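Local coordinates for dihydrocoumarin hydrolase, AncDHCH1 (PDB 6C2C), which probably hydrolyses the lactone dihydrocoumarin at a two-zinc centre, as an apparent reconstructed ancestor related to methyl-parathion hydrolase within the metallo-beta-lactamase superfamily, at residues Asp42-Gln47 with Ile242-Asp247; Ser54-Ser59 with Val230-Phe235; Glu132-Pro137 with Asn176-Ala181; Asn138-Ala143 with Ala181-Pro186. One frame throughout, in Å; residues are numbered along the deposited sequence. Where two conformers were deposited one is given.

How the contacts relate
Contacts 1 and 2 lie together, their centres about 15 Å apart; contacts 3 and 4 lie together too, about 9 Å apart. Contact 2 is on the opposite side of the chain's centre from contacts 3 and 4, centres about 39 and 38 Å away. In the first pair the consecutive helices 41-44 and 49-58 pack on helix 231-234 and the loop before helix 248-265, and Leu45 touches Val233. Contact 1 brings this group to the dizinc site, whereas contacts 3 and 4 join the end of helix 162-180 and the chain after it to residues 132-143, including edge strand 140-142. The segments of contacts 3 and 4 alternate, both contacts nested inside contact 2, itself inside contact 1.

Contact 1. Residues Asp42-Gln47 with Ile242-Asp247; sequences DKLLNQ and IQFDSD
Leu44 and Gln243, with Ile242 beside them, carry most of this contact between the end of helix 41-44 and a type I turn running from Ile242 to Asp245. Both methyls of Leu44 reach the CZ end of the Phe244 ring obliquely, CD1 3.6 Å and CD2 3.8 Å from CZ, while Leu44 CB rests 3.9 Å from Ile242 CG1. The carbonyl of Leu44, at the helix end, takes the backbone N-H of Gln243 (N to O 2.9 Å), next to a single beta bridge between Leu45 and Ile242. Ile242 CD1 lies 4.2 Å from Leu45 CD2, the two side chains meeting at their ends. Gln243 reaches back along the helix end: in the conformer given, one of two, its chain is extended beyond CG (chi2 -180°), and Lys43 NZ meets OE1 at 3.1 Å in the carbonyl plane, on a lone pair, a bond less certain for that reason. Asn46 ND2 bonds to Thr241 OG1. The arrangement ties a helix C-terminus to a loop at the dizinc site: Asp245 bonds the zinc ligand His205, and the Phe244 side chain lies about 5 Å from a zinc ion.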
loop_
_atom_site.group_PDB
_atom_site.type_symbol
_atom_site.label_atom_id
_atom_site.label_comp_id
_atom_site.label_asym_id
_atom_site.label_seq_id
_atom_site.Cartn_x
_atom_site.Cartn_y
_atom_site.Cartn_z
ATOM N N ASP A 42 7.257 0.096 18.253
ATOM C CA ASP A 42 7.192 0.600 19.615
ATOM C C ASP A 42 7.648 2.056 19.659
ATOM O O ASP A 42 7.093 2.874 20.403
ATOM C CB ASP A 42 8.058 -0.275 20.505
ATOM C CG ASP A 42 9.472 -0.471 19.927
ATOM O OD1 ASP A 42 9.674 -0.554 18.664
ATOM O OD2 ASP A 42 10.426 -0.550 20.745
ATOM N N LYS A 43 8.605 2.396 18.827
ATOM C CA LYS A 43 9.082 3.750 18.735
ATOM C C LYS A 43 8.259 4.660 17.813
ATOM O O LYS A 43 8.059 5.781 18.118
ATOM C CB LYS A 43 10.496 3.704 18.242
ATOM C CG LYS A 43 11.265 4.983 18.400
ATOM C CD LYS A 43 11.107 5.931 17.239
ATOM C CE LYS A 43 11.501 7.353 17.627
ATOM N NZ LYS A 43 10.715 7.815 18.761
ATOM N N LEU A 44 7.793 4.121 16.699
ATOM C CA LEU A 44 7.092 4.926 15.705
ATOM C C LEU A 44 5.655 5.268 16.114
ATOM O O LEU A 44 5.143 6.331 15.741
ATOM C CB LEU A 44 7.087 4.176 14.364
ATOM C CG LEU A 44 8.442 4.007 13.712
ATOM C CD1 LEU A 44 8.330 2.888 12.695
ATOM C CD2 LEU A 44 8.845 5.291 13.062
ATOM N N LEU A 45 4.939 4.359 16.801
ATOM C CA LEU A 45 3.573 4.675 17.197
ATOM C C LEU A 45 3.552 5.754 18.279
ATOM O O LEU A 45 4.437 5.811 19.138
ATOM C CB LEU A 45 2.829 3.426 17.699
ATOM C CG LEU A 45 2.519 2.387 16.602
ATOM C CD1 LEU A 45 2.014 1.096 17.238
ATOM C CD2 LEU A 45 1.416 2.950 15.699
ATOM N N ASN A 46 2.518 6.588 18.242
ATOM C CA ASN A 46 2.446 7.777 19.111
ATOM C C ASN A 46 1.701 7.440 20.397
ATOM O O ASN A 46 0.599 7.920 20.688
ATOM C CB ASN A 46 1.787 8.941 18.371
ATOM C CG ASN A 46 2.709 9.572 17.354
ATOM O OD1 ASN A 46 3.913 9.646 17.538
ATOM N ND2 ASN A 46 2.130 10.024 16.244
ATOM N N GLN A 47 2.289 6.486 21.110
ATOM C CA GLN A 47 1.833 6.098 22.439
ATOM C C GLN A 47 3.001 5.411 23.133
ATOM O O GLN A 47 4.035 5.148 22.524
ATOM C CB GLN A 47 0.599 5.180 22.352
ATOM C CG GLN A 47 0.974 3.771 21.856
ATOM C CD GLN A 47 -0.218 2.845 21.922
ATOM O OE1 GLN A 47 -1.323 3.245 22.325
ATOM N NE2 GLN A 47 -0.013 1.586 21.509
ATOM N N ILE A 242 0.900 7.470 14.037
ATOM C CA ILE A 242 2.279 7.057 13.814
ATOM C C ILE A 242 3.094 8.250 13.332
ATOM O O ILE A 242 2.557 9.204 12.736
ATOM C CB ILE A 242 2.322 5.848 12.814
ATOM C CG1 ILE A 242 3.667 5.125 12.812
ATOM C CG2 ILE A 242 1.912 6.278 11.354
ATOM C CD1 ILE A 242 3.503 3.665 12.181
ATOM N N GLN A 243 4.397 8.182 13.591
ATOM C CA GLN A 243 5.255 9.306 13.231
ATOM C C GLN A 243 5.235 9.567 11.729
ATOM O O GLN A 243 5.432 10.721 11.312
ATOM C CB GLN A 243 6.685 9.067 13.730
ATOM C CG GLN A 243 6.835 9.232 15.256
ATOM C CD GLN A 243 8.259 8.999 15.713
ATOM O OE1 GLN A 243 8.506 8.352 16.726
ATOM N NE2 GLN A 243 9.205 9.556 14.977
ATOM N N PHE A 244 4.980 8.521 10.906
ATOM C CA PHE A 244 4.961 8.716 9.465
ATOM C C PHE A 244 3.835 9.642 8.996
ATOM O O PHE A 244 3.849 10.048 7.837
ATOM C CB PHE A 244 4.800 7.369 8.741
ATOM C CG PHE A 244 5.876 6.364 9.031
ATOM C CD1 PHE A 244 7.219 6.735 9.067
ATOM C CD2 PHE A 244 5.530 5.020 9.254
ATOM C CE1 PHE A 244 8.197 5.797 9.307
ATOM C CE2 PHE A 244 6.513 4.085 9.493
ATOM C CZ PHE A 244 7.843 4.474 9.490
ATOM N N ASP A 245 2.819 9.898 9.805
ATOM C CA ASP A 245 1.726 10.779 9.404
ATOM C C ASP A 245 2.195 12.215 9.298
ATOM O O ASP A 245 2.795 12.729 10.240
ATOM C CB ASP A 245 0.585 10.743 10.434
ATOM C CG ASP A 245 -0.105 9.381 10.510
ATOM O OD1 ASP A 245 -0.267 8.691 9.481
ATOM O OD2 ASP A 245 -0.537 9.023 11.628
ATOM N N SER A 246 1.892 12.886 8.176
ATOM C CA SER A 246 2.109 14.345 8.116
ATOM C C SER A 246 1.251 15.122 9.122
ATOM O O SER A 246 1.713 16.102 9.720
ATOM C CB SER A 246 1.822 14.846 6.689
ATOM O OG SER A 246 2.828 14.387 5.795
ATOM N N ASP A 247 -0.027 14.786 9.227
ATOM C CA ASP A 247 -0.986 15.399 10.160
ATOM C C ASP A 247 -1.653 14.245 10.918
ATOM O O ASP A 247 -2.538 13.560 10.371
ATOM C CB ASP A 247 -1.984 16.250 9.380
ATOM C CG ASP A 247 -3.022 16.910 10.259
ATOM O OD1 ASP A 247 -3.222 16.494 11.423
ATOM O OD2 ASP A 247 -3.647 17.903 9.768
HETATM O O HOH W 1 6.429 8.273 18.171
#

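Contact 2. Residues Ser54-Ser59 with Val230-Phe235; sequences SALAKS and VAAVQF
Two helices, 49-58 from the N-terminal part of the chain and the short 231-234, meet here through small side chains, which bring Ala55 CA within 5.8 Å of Val233 CA. Ala55 points its methyl at the short helix, where CB lies 3.7 Å from Val233 CG2 and 3.6 Å from the carbonyl O of Ala232. The methyl of Ala232 points back between Leu56 of the helix and Ser59 just after it: Leu56 CD2 is 3.9 Å from Ala232 CB, and Ser59 OG is 3.8 Å from the same atom. With CG beside the backbone N (chi1 -65°), the leucine brings CD2 to Val230 CG1 as well as to Ala232, and the Leu56 and Val230 side chains cross at about a right angle. One water joins the polar groups, donating to Ala55 O at 2.7 Å and to Ala232 O at 2.8 Å and accepting from Ser59 OG at 2.6 Å. Lys58 adds a salt bridge to Asp236, just past the second segment. Leu56 and Val230 also both touch Leu65 of strand 65-75 and Val41 of helix 41-44. The arrangement is a close helix-helix packing made by alanines, with one water bridging a backbone carbonyl of each helix.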
loop_
_atom_site.group_PDB
_atom_site.type_symbol
_atom_site.label_atom_id
_atom_site.label_comp_id
_atom_site.label_asym_id
_atom_site.label_seq_id
_atom_site.Cartn_x
_atom_site.Cartn_y
_atom_site.Cartn_z
ATOM N N SER A 54 2.286 -4.426 24.912
ATOM C CA SER A 54 1.165 -5.237 25.365
ATOM C C SER A 54 0.215 -5.597 24.219
ATOM O O SER A 54 -0.232 -6.750 24.122
ATOM C CB SER A 54 0.469 -4.530 26.526
ATOM O OG SER A 54 -0.165 -3.346 26.119
ATOM N N ALA A 55 -0.103 -4.644 23.335
ATOM C CA ALA A 55 -0.996 -4.947 22.210
ATOM C C ALA A 55 -0.381 -5.986 21.277
ATOM O O ALA A 55 -1.068 -6.914 20.823
ATOM C CB ALA A 55 -1.317 -3.652 21.443
ATOM N N LEU A 56 0.910 -5.849 20.967
ATOM C CA LEU A 56 1.566 -6.804 20.088
ATOM C C LEU A 56 1.537 -8.190 20.711
ATOM O O LEU A 56 1.260 -9.180 20.033
ATOM C CB LEU A 56 2.996 -6.382 19.797
ATOM C CG LEU A 56 3.175 -5.102 19.013
ATOM C CD1 LEU A 56 4.628 -4.912 18.741
ATOM C CD2 LEU A 56 2.345 -5.128 17.729
ATOM N N ALA A 57 1.757 -8.269 22.020
ATOM C CA ALA A 57 1.787 -9.584 22.640
ATOM C C ALA A 57 0.424 -10.269 22.530
ATOM O O ALA A 57 0.340 -11.491 22.330
ATOM C CB ALA A 57 2.216 -9.439 24.095
ATOM N N LYS A 58 -0.632 -9.505 22.619
ATOM C CA LYS A 58 -1.954 -10.043 22.505
ATOM C C LYS A 58 -2.192 -10.751 21.153
ATOM O O LYS A 58 -2.996 -11.648 21.064
ATOM C CB LYS A 58 -2.955 -8.944 22.720
ATOM C CG LYS A 58 -4.360 -9.207 22.290
ATOM C CD LYS A 58 -5.317 -8.138 22.817
ATOM C CE LYS A 58 -6.637 -8.176 22.094
ATOM N NZ LYS A 58 -7.610 -7.136 22.533
ATOM N N SER A 59 -1.482 -10.309 20.124
ATOM C CA SER A 59 -1.579 -10.896 18.798
ATOM C C SER A 59 -0.349 -11.737 18.469
ATOM O O SER A 59 -0.102 -12.031 17.294
ATOM C CB SER A 59 -1.775 -9.801 17.733
ATOM O OG SER A 59 -3.060 -9.203 17.805
ATOM N N VAL A 230 -0.371 -0.683 11.765
ATOM C CA VAL A 230 -0.104 -1.715 12.775
ATOM C C VAL A 230 -1.467 -2.279 13.153
ATOM O O VAL A 230 -2.135 -1.784 14.074
ATOM C CB VAL A 230 0.641 -1.165 13.989
ATOM C CG1 VAL A 230 0.972 -2.343 14.903
ATOM C CG2 VAL A 230 1.915 -0.454 13.566
ATOM N N ALA A 231 -1.915 -3.319 12.410
ATOM C CA ALA A 231 -3.211 -3.927 12.687
ATOM C C ALA A 231 -3.387 -4.274 14.169
ATOM O O ALA A 231 -4.466 -4.033 14.725
ATOM C CB ALA A 231 -3.401 -5.215 11.855
ATOM N N ALA A 232 -2.336 -4.796 14.803
ATOM C CA ALA A 232 -2.457 -5.319 16.171
ATOM C C ALA A 232 -2.676 -4.228 17.214
ATOM O O ALA A 232 -2.964 -4.574 18.363
ATOM C CB ALA A 232 -1.208 -6.127 16.548
ATOM N N VAL A 233 -2.511 -2.958 16.844
ATOM C CA VAL A 233 -2.780 -1.788 17.695
ATOM C C VAL A 233 -3.986 -1.018 17.195
ATOM O O VAL A 233 -4.908 -0.682 17.963
ATOM C CB VAL A 233 -1.542 -0.860 17.754
ATOM C CG1 VAL A 233 -1.927 0.484 18.397
ATOM C CG2 VAL A 233 -0.381 -1.468 18.555
ATOM N N GLN A 234 -4.021 -0.745 15.889
ATOM C CA GLN A 234 -4.904 0.289 15.387
ATOM C C GLN A 234 -6.315 -0.173 15.047
ATOM O O GLN A 234 -7.180 0.680 14.864
ATOM C CB GLN A 234 -4.254 0.970 14.169
ATOM C CG GLN A 234 -3.054 1.797 14.573
ATOM C CD GLN A 234 -2.379 2.338 13.362
ATOM O OE1 GLN A 234 -2.034 1.570 12.480
ATOM N NE2 GLN A 234 -2.301 3.664 13.243
ATOM N N PHE A 235 -6.603 -1.488 15.002
ATOM C CA PHE A 235 -7.991 -1.890 14.886
ATOM C C PHE A 235 -8.697 -1.800 16.241
ATOM O O PHE A 235 -9.826 -1.308 16.310
ATOM C CB PHE A 235 -8.084 -3.332 14.332
ATOM C CG PHE A 235 -7.887 -3.442 12.832
ATOM C CD1 PHE A 235 -8.705 -2.759 11.962
ATOM C CD2 PHE A 235 -6.937 -4.332 12.310
ATOM C CE1 PHE A 235 -8.546 -2.905 10.546
ATOM C CE2 PHE A 235 -6.782 -4.457 10.858
ATOM C CZ PHE A 235 -7.596 -3.756 10.032
HETATM O O HOH W 2 -3.342 -7.154 19.448
#

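Contact 3. Residues Glu132-Pro137 with Asn176-Ala181; sequences EQAAFP and NPYVKA
Tyr178 lays one face of its ring against the methyl of Ala134, whose CB stands 3.4 Å from CZ. The phenol reaches that place from helix 162-180 because CG is set beside the backbone N (chi1 -60°), with the ring turned at chi2 89°, and the ring runs out from the helix across the short strand 133-134. Its hydroxyl ends in the loop after the strand, where the backbone N-H of Phe136 donates to OH at 3.1 Å, with an N-H...O angle of 154°. Ala135 N is nearly as near but badly angled for a bond. The same hydroxyl lies at the edge of the Phe136 ring, near its plane, 3.7 Å from CD2. The edge of the tyrosine ring in turn has Phe136 O near its plane, 3.6 Å from CE2. One residue earlier on the helix, Pro177 sets its ring against the strand backbone: CB is 3.4 Å from Ala134 N, and CG is 3.7 Å from Gln133 C. A water bridges Glu132 O and Asn176 OD1, donating to both. The hydroxyl of Tyr178 also bonds to Leu128 O, and the backbone of Ala135 pairs with that of Leu128, so the chain just before strand 129-130 meets the same hydroxyl. With Phe136 N-H donating to it and the carbonyl of Leu128 as its other partner, the phenol oxygen acts as acceptor and donor at once. That pairing would probably fix the O-H direction and anchor the outer end of the ring beside Ala134.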
loop_
_atom_site.group_PDB
_atom_site.type_symbol
_atom_site.label_atom_id
_atom_site.label_comp_id
_atom_site.label_asym_id
_atom_site.label_seq_id
_atom_site.Cartn_x
_atom_site.Cartn_y
_atom_site.Cartn_z
ATOM N N GLU A 132 16.443 5.492 -14.037
ATOM C CA GLU A 132 16.019 6.835 -14.450
ATOM C C GLU A 132 14.954 6.815 -15.541
ATOM O O GLU A 132 14.645 7.873 -16.111
ATOM C CB GLU A 132 17.199 7.728 -14.907
ATOM C CG GLU A 132 17.936 8.408 -13.751
ATOM C CD GLU A 132 18.477 7.391 -12.785
ATOM O OE1 GLU A 132 19.318 6.571 -13.240
ATOM O OE2 GLU A 132 18.061 7.379 -11.592
ATOM N N GLN A 133 14.361 5.653 -15.819
ATOM C CA GLN A 133 13.314 5.526 -16.818
ATOM C C GLN A 133 11.992 5.110 -16.179
ATOM O O GLN A 133 11.969 4.562 -15.083
ATOM C CB GLN A 133 13.707 4.499 -17.866
ATOM C CG GLN A 133 15.020 4.822 -18.546
ATOM C CD GLN A 133 14.816 4.835 -20.025
ATOM O OE1 GLN A 133 14.495 5.871 -20.611
ATOM N NE2 GLN A 133 14.872 3.648 -20.628
ATOM N N ALA A 134 10.913 5.383 -16.882
ATOM C CA ALA A 134 9.613 4.867 -16.448
ATOM C C ALA A 134 9.601 3.344 -16.503
ATOM O O ALA A 134 9.738 2.756 -17.584
ATOM C CB ALA A 134 8.492 5.447 -17.332
ATOM N N ALA A 135 9.372 2.697 -15.342
ATOM C CA ALA A 135 9.213 1.257 -15.347
ATOM C C ALA A 135 7.941 0.819 -16.034
ATOM O O ALA A 135 7.855 -0.351 -16.434
ATOM C CB ALA A 135 9.244 0.737 -13.901
ATOM N N PHE A 136 6.956 1.709 -16.168
ATOM C CA PHE A 136 5.678 1.374 -16.802
ATOM C C PHE A 136 5.577 2.301 -18.006
ATOM O O PHE A 136 5.114 3.447 -17.888
ATOM C CB PHE A 136 4.538 1.565 -15.807
ATOM C CG PHE A 136 4.629 0.667 -14.630
ATOM C CD1 PHE A 136 4.054 -0.585 -14.704
ATOM C CD2 PHE A 136 5.309 1.052 -13.470
ATOM C CE1 PHE A 136 4.155 -1.489 -13.615
ATOM C CE2 PHE A 136 5.384 0.143 -12.359
ATOM C CZ PHE A 136 4.788 -1.095 -12.429
ATOM N N PRO A 137 6.044 1.863 -19.181
ATOM C CA PRO A 137 6.323 2.822 -20.263
ATOM C C PRO A 137 5.090 3.373 -20.938
ATOM O O PRO A 137 5.213 4.393 -21.651
ATOM C CB PRO A 137 7.152 1.988 -21.252
ATOM C CG PRO A 137 6.714 0.569 -21.023
ATOM C CD PRO A 137 6.612 0.526 -19.470
ATOM N N ASN A 176 9.769 11.660 -11.944
ATOM C CA ASN A 176 10.346 12.505 -12.990
ATOM C C ASN A 176 10.148 11.958 -14.394
ATOM O O ASN A 176 9.774 12.754 -15.268
ATOM C CB ASN A 176 11.842 12.713 -12.678
ATOM C CG ASN A 176 12.481 13.712 -13.598
ATOM O OD1 ASN A 176 13.436 13.380 -14.308
ATOM N ND2 ASN A 176 11.900 14.906 -13.663
ATOM N N PRO A 177 10.361 10.657 -14.688
ATOM C CA PRO A 177 10.146 10.199 -16.075
ATOM C C PRO A 177 8.754 10.513 -16.554
ATOM O O PRO A 177 8.546 10.872 -17.718
ATOM C CB PRO A 177 10.406 8.678 -16.007
ATOM C CG PRO A 177 11.169 8.460 -14.730
ATOM C CD PRO A 177 10.808 9.570 -13.801
ATOM N N TYR A 178 7.764 10.340 -15.684
ATOM C CA TYR A 178 6.396 10.545 -16.101
ATOM C C TYR A 178 6.106 12.015 -16.294
ATOM O O TYR A 178 5.426 12.390 -17.249
ATOM C CB TYR A 178 5.448 9.940 -15.039
ATOM C CG TYR A 178 5.720 8.447 -14.912
ATOM C CD1 TYR A 178 6.668 8.000 -14.013
ATOM C CD2 TYR A 178 5.049 7.504 -15.698
ATOM C CE1 TYR A 178 6.980 6.633 -13.901
ATOM C CE2 TYR A 178 5.326 6.148 -15.593
ATOM C CZ TYR A 178 6.299 5.717 -14.698
ATOM O OH TYR A 178 6.603 4.355 -14.554
ATOM N N VAL A 179 6.576 12.849 -15.369
ATOM C CA VAL A 179 6.353 14.283 -15.479
ATOM C C VAL A 179 6.965 14.802 -16.770
ATOM O O VAL A 179 6.300 15.495 -17.561
ATOM C CB VAL A 179 6.940 14.982 -14.238
ATOM C CG1 VAL A 179 6.962 16.502 -14.470
ATOM C CG2 VAL A 179 6.129 14.617 -12.988
ATOM N N LYS A 180 8.172 14.398 -17.051
ATOM C CA LYS A 180 8.820 14.855 -18.263
ATOM C C LYS A 180 8.147 14.410 -19.539
ATOM O O LYS A 180 8.150 15.108 -20.509
ATOM C CB LYS A 180 10.284 14.421 -18.314
ATOM C CG LYS A 180 11.142 14.983 -17.207
ATOM C CD LYS A 180 11.441 16.442 -17.350
ATOM C CE LYS A 180 12.844 16.774 -16.830
ATOM N NZ LYS A 180 13.035 18.184 -16.450
ATOM N N ALA A 181 7.555 13.238 -19.497
ATOM C CA ALA A 181 6.873 12.750 -20.678
ATOM C C ALA A 181 5.396 13.203 -20.753
ATOM O O ALA A 181 4.664 12.739 -21.639
ATOM C CB ALA A 181 6.961 11.206 -20.733
HETATM O O HOH W 3 14.551 10.452 -14.581
#

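Contact 4. Residues Asn138-Ala143 with Ala181-Pro186; sequences NAVVRA and AGKFKP
A single parallel beta bridge joins the edge strand 140-142, outermost in the six-stranded mixed sheet of this metallo-beta-lactamase fold, to the chain leaving helix 162-180; the two run in nearly the same direction, 16° apart. Val141 is held from both its backbone groups, its N donating to Lys183 O at 2.9 Å and its O accepting from Lys185 N at 2.8 Å. The helix ends in a Schellman motif with Gly182 as its C-prime residue, and the chain then turns alongside the strand. On one side the Phe184 ring, with CG anti to the backbone N (chi1 176°), brings two side chains to its edge in plane, Val141 CG1 3.9 Å from Phe184 CD1 and Ala143 CB 3.9 Å from Phe184 CE1; Leu175, Val179 and Ala148 touch the Phe184 side chain too. On the other side Arg142 and Lys185 run side by side. The aliphatic part of Lys185 lies over one face of the guanidinium, CD 3.7 Å above its plane and over its centre, and Val140 CG1 packs on Lys185 CB. In the conformer given for Lys183, a water joins its NZ to Ala139 O. The guanidinium of Arg142 grips two successive carbonyls at its edge: NE bonds Lys185 O at 2.8 Å and NH2 bonds Pro186 O at 2.9 Å, both acceptors lying in the guanidinium plane while each N sits above the plane of its carbonyl.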
loop_
_atom_site.group_PDB
_atom_site.type_symbol
_atom_site.label_atom_id
_atom_site.label_comp_id
_atom_site.label_asym_id
_atom_site.label_seq_id
_atom_site.Cartn_x
_atom_site.Cartn_y
_atom_site.Cartn_z
ATOM N N ASN A 138 3.910 2.762 -20.749
ATOM C CA ASN A 138 2.694 3.284 -21.344
ATOM C C ASN A 138 1.757 3.907 -20.332
ATOM O O ASN A 138 0.753 4.488 -20.740
ATOM C CB ASN A 138 1.959 2.178 -22.135
ATOM C CG ASN A 138 2.838 1.590 -23.251
ATOM O OD1 ASN A 138 3.369 2.353 -24.092
ATOM N ND2 ASN A 138 3.077 0.273 -23.223
ATOM N N ALA A 139 2.054 3.816 -19.034
ATOM C CA ALA A 139 1.069 4.206 -18.028
ATOM C C ALA A 139 0.994 5.728 -17.825
ATOM O O ALA A 139 2.008 6.449 -17.894
ATOM C CB ALA A 139 1.399 3.510 -16.693
ATOM N N VAL A 140 -0.218 6.193 -17.590
ATOM C CA VAL A 140 -0.441 7.518 -17.026
ATOM C C VAL A 140 -0.522 7.365 -15.509
ATOM O O VAL A 140 -1.294 6.541 -15.011
ATOM C CB VAL A 140 -1.735 8.105 -17.568
ATOM C CG1 VAL A 140 -2.102 9.454 -16.859
ATOM C CG2 VAL A 140 -1.676 8.306 -19.088
ATOM N N VAL A 141 0.237 8.200 -14.764
ATOM C CA VAL A 141 0.257 8.102 -13.308
ATOM C C VAL A 141 -0.620 9.220 -12.788
ATOM O O VAL A 141 -0.536 10.350 -13.288
ATOM C CB VAL A 141 1.707 8.250 -12.796
ATOM C CG1 VAL A 141 1.718 8.313 -11.263
ATOM C CG2 VAL A 141 2.619 7.112 -13.306
ATOM N N ARG A 142 -1.438 8.948 -11.763
ATOM C CA ARG A 142 -2.309 9.961 -11.180
ATOM C C ARG A 142 -2.163 9.932 -9.675
ATOM O O ARG A 142 -1.969 8.869 -9.087
ATOM C CB ARG A 142 -3.766 9.739 -11.543
ATOM C CG ARG A 142 -3.983 9.534 -13.063
ATOM C CD ARG A 142 -5.401 9.862 -13.476
ATOM N NE ARG A 142 -5.622 11.313 -13.300
ATOM C CZ ARG A 142 -6.805 11.862 -13.550
ATOM N NH1 ARG A 142 -7.827 11.103 -14.031
ATOM N NH2 ARG A 142 -6.954 13.156 -13.336
ATOM N N ALA A 143 -2.250 11.122 -9.064
ATOM C CA ALA A 143 -2.207 11.277 -7.617
ATOM C C ALA A 143 -2.813 12.634 -7.309
ATOM O O ALA A 143 -3.048 13.447 -8.214
ATOM C CB ALA A 143 -0.761 11.219 -7.098
ATOM N N ALA A 181 7.555 13.238 -19.497
ATOM C CA ALA A 181 6.873 12.750 -20.678
ATOM C C ALA A 181 5.396 13.203 -20.753
ATOM O O ALA A 181 4.664 12.739 -21.639
ATOM C CB ALA A 181 6.961 11.206 -20.733
ATOM N N GLY A 182 4.937 14.072 -19.838
ATOM C CA GLY A 182 3.552 14.499 -19.873
ATOM C C GLY A 182 2.582 13.420 -19.440
ATOM O O GLY A 182 1.386 13.461 -19.802
ATOM N N LYS A 183 3.072 12.407 -18.725
ATOM C CA LYS A 183 2.209 11.303 -18.317
ATOM C C LYS A 183 1.946 11.284 -16.812
ATOM O O LYS A 183 1.570 10.236 -16.267
ATOM C CB LYS A 183 2.752 9.968 -18.819
ATOM C CG LYS A 183 2.230 9.686 -20.272
ATOM C CD LYS A 183 2.830 8.455 -20.883
ATOM C CE LYS A 183 4.388 8.550 -21.112
ATOM N NZ LYS A 183 4.831 7.199 -21.639
ATOM N N PHE A 184 2.088 12.416 -16.127
ATOM C CA PHE A 184 1.577 12.544 -14.754
ATOM C C PHE A 184 0.362 13.466 -14.779
ATOM O O PHE A 184 0.462 14.624 -15.208
ATOM C CB PHE A 184 2.616 13.094 -13.779
ATOM C CG PHE A 184 2.021 13.293 -12.405
ATOM C CD1 PHE A 184 1.691 12.188 -11.630
ATOM C CD2 PHE A 184 1.686 14.565 -11.958
ATOM C CE1 PHE A 184 1.097 12.330 -10.358
ATOM C CE2 PHE A 184 1.061 14.762 -10.703
ATOM C CZ PHE A 184 0.772 13.600 -9.863
ATOM N N LYS A 185 -0.796 12.936 -14.392
ATOM C CA LYS A 185 -2.080 13.624 -14.522
ATOM C C LYS A 185 -2.709 13.751 -13.128
ATOM O O LYS A 185 -3.341 12.794 -12.622
ATOM C CB LYS A 185 -2.976 12.836 -15.497
ATOM C CG LYS A 185 -4.290 13.592 -15.782
ATOM C CD LYS A 185 -5.144 12.790 -16.806
ATOM C CE LYS A 185 -6.495 13.409 -17.031
ATOM N NZ LYS A 185 -7.166 12.619 -18.152
ATOM N N PRO A 186 -2.586 14.888 -12.452
ATOM C CA PRO A 186 -3.109 14.999 -11.081
ATOM C C PRO A 186 -4.616 15.062 -11.122
ATOM O O PRO A 186 -5.264 15.249 -12.162
ATOM C CB PRO A 186 -2.544 16.332 -10.541
ATOM C CG PRO A 186 -2.285 17.138 -11.823
ATOM C CD PRO A 186 -1.889 16.115 -12.890
HETATM O O HOH W 4 4.577 5.979 -18.922
#